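Local coordinates for protein exoglucanase A (Cellulomonas fimi, PDB 7CBD) that hydrolyses beta-1,4-glucosidic linkages of cellulose with inversion of anomeric configuration, releasing cellobiose from the non-reducing ends of the chains, at residues 91-96 against 123-128. Numbering follows the deposited sequence.
Sequences LVIYDL and EYIDPI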
# COMPACT_ATOMS: atom_id res chain seq x y z
N LEU A 91 -5.67 3.82 8.85
CA LEU A 91 -4.69 3.46 9.86
C LEU A 91 -4.04 2.16 9.43
O LEU A 91 -4.74 1.22 9.05
CB LEU A 91 -5.45 3.21 11.16
CG LEU A 91 -4.90 3.51 12.56
CD1 LEU A 91 -5.39 2.47 13.59
CD2 LEU A 91 -3.43 3.71 12.64
N VAL A 92 -2.71 2.08 9.48
CA VAL A 92 -2.01 0.85 9.10
C VAL A 92 -1.49 0.14 10.34
O VAL A 92 -0.72 0.71 11.13
CB VAL A 92 -0.87 1.10 8.10
CG1 VAL A 92 -0.42 -0.24 7.51
CG2 VAL A 92 -1.32 2.05 7.01
N ILE A 93 -1.92 -1.11 10.50
CA ILE A 93 -1.47 -2.01 11.55
C ILE A 93 -0.31 -2.80 10.95
O ILE A 93 -0.49 -3.54 9.98
CB ILE A 93 -2.63 -2.94 11.95
CG1 ILE A 93 -3.88 -2.12 12.33
CG2 ILE A 93 -2.22 -3.88 13.07
CD1 ILE A 93 -3.67 -1.16 13.48
N TYR A 94 0.90 -2.62 11.49
CA TYR A 94 2.10 -3.10 10.81
C TYR A 94 3.23 -3.34 11.79
O TYR A 94 4.23 -2.61 11.78
CB TYR A 94 2.53 -2.09 9.73
CG TYR A 94 3.63 -2.53 8.78
CD1 TYR A 94 3.61 -3.79 8.18
CD2 TYR A 94 4.66 -1.66 8.43
CE1 TYR A 94 4.61 -4.18 7.29
CE2 TYR A 94 5.65 -2.04 7.55
CZ TYR A 94 5.62 -3.30 6.98
OH TYR A 94 6.61 -3.65 6.09
N ASP A 95 3.10 -4.36 12.64
CA ASP A 95 4.18 -4.66 13.57
C ASP A 95 4.24 -6.13 13.98
O ASP A 95 4.69 -6.43 15.09
CB ASP A 95 4.11 -3.76 14.81
CG ASP A 95 5.47 -3.56 15.47
OD1 ASP A 95 6.52 -3.81 14.83
OD2 ASP A 95 5.46 -3.12 16.64
N LEU A 96 3.86 -7.05 13.09
CA LEU A 96 3.81 -8.46 13.48
C LEU A 96 5.19 -8.95 13.93
O LEU A 96 6.22 -8.50 13.43
CB LEU A 96 3.38 -9.34 12.32
CG LEU A 96 1.87 -9.45 12.11
CD1 LEU A 96 1.59 -10.05 10.76
CD2 LEU A 96 1.20 -10.26 13.20
N GLU A 123 1.50 -4.61 24.01
CA GLU A 123 2.11 -3.30 23.85
C GLU A 123 1.86 -2.66 22.50
O GLU A 123 2.20 -1.49 22.32
CB GLU A 123 3.63 -3.39 24.10
CG GLU A 123 4.02 -3.78 25.52
CD GLU A 123 5.50 -4.12 25.66
OE1 GLU A 123 6.34 -3.44 25.01
OE2 GLU A 123 5.83 -5.07 26.40
N TYR A 124 1.29 -3.40 21.55
CA TYR A 124 1.00 -2.84 20.24
C TYR A 124 -0.51 -2.86 19.97
O TYR A 124 -1.13 -1.79 19.93
CB TYR A 124 1.82 -3.54 19.15
CG TYR A 124 1.58 -2.97 17.78
CD1 TYR A 124 2.16 -1.76 17.39
CD2 TYR A 124 0.74 -3.62 16.88
CE1 TYR A 124 1.90 -1.21 16.13
CE2 TYR A 124 0.48 -3.08 15.62
CZ TYR A 124 1.06 -1.88 15.25
OH TYR A 124 0.79 -1.35 14.01
N ILE A 125 -1.12 -4.03 19.82
CA ILE A 125 -2.55 -4.08 19.52
C ILE A 125 -3.38 -3.50 20.66
O ILE A 125 -4.29 -2.69 20.45
CB ILE A 125 -3.00 -5.50 19.14
CG1 ILE A 125 -2.33 -5.97 17.84
CG2 ILE A 125 -4.52 -5.55 19.00
CD1 ILE A 125 -2.61 -5.12 16.62
N ASP A 126 -3.11 -3.93 21.90
CA ASP A 126 -3.96 -3.48 23.00
C ASP A 126 -4.01 -1.96 23.13
O ASP A 126 -5.13 -1.41 23.23
CB ASP A 126 -3.58 -4.15 24.33
CG ASP A 126 -4.05 -5.59 24.43
OD1 ASP A 126 -4.73 -6.08 23.51
OD2 ASP A 126 -3.71 -6.23 25.45
N PRO A 127 -2.89 -1.22 23.14
CA PRO A 127 -3.01 0.24 23.25
C PRO A 127 -3.66 0.89 22.04
O PRO A 127 -4.36 1.90 22.19
CB PRO A 127 -1.56 0.72 23.45
CG PRO A 127 -0.81 -0.50 23.88
CD PRO A 127 -1.49 -1.67 23.26
N ILE A 128 -3.45 0.35 20.85
CA ILE A 128 -4.14 0.89 19.68
C ILE A 128 -5.65 0.70 19.82
O ILE A 128 -6.43 1.64 19.66
CB ILE A 128 -3.59 0.27 18.39
CG1 ILE A 128 -2.17 0.77 18.12
CG2 ILE A 128 -4.51 0.58 17.23
CD1 ILE A 128 -1.46 0.02 17.02
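With CG anti to the backbone N (chi1 -178°), the side chain of Y124 reaches out from helix 114-132 toward the end of strand 87-93, and its phenol meets the chain just where the strand gives way to loop. I93 carries CG2 anti to its own N, which brings this methyl to the rim of the phenol, near the ring plane, 3.8 Å from Y124 CE2; the same methyl also meets I125 CD1. The backbone N-H of Y94 points almost straight at the hydroxyl, N to Y124 OH 2.8 Å at 169°, and the same oxygen is hydrogen-bonded to the carbonyl of M54. Two bonds thus grip the buried hydroxyl, one from the loop after strand 87-93 and one to the parallel strand 52-54, which the main chain already pairs with it. The CB of D95 sits over the centre of one face of the Y124 ring, 3.5 Å from the centroid, a CH-pi contact, while I128 CD1 covers the opposite face nearer the rim. The axes of the short segments 91-93 and 123-128 run in roughly opposite directions (149°), as strand 87-93 and helix 114-132 follow one another in the distorted beta/alpha barrel of the glycoside hydrolase family 6 catalytic domain. A phenylalanine at Y124 would probably keep much of the ring packing but leave the Y94 amide and the M54 carbonyl without their shared hydroxyl. Further back along the strand, I128 CG2 packs 4.2 Å from L91 CD1. Y94 directs its CB away from the helix; its hydroxyl bonds D100, and its side chain comes within about 5 Å of that of D149, the predicted proton donor.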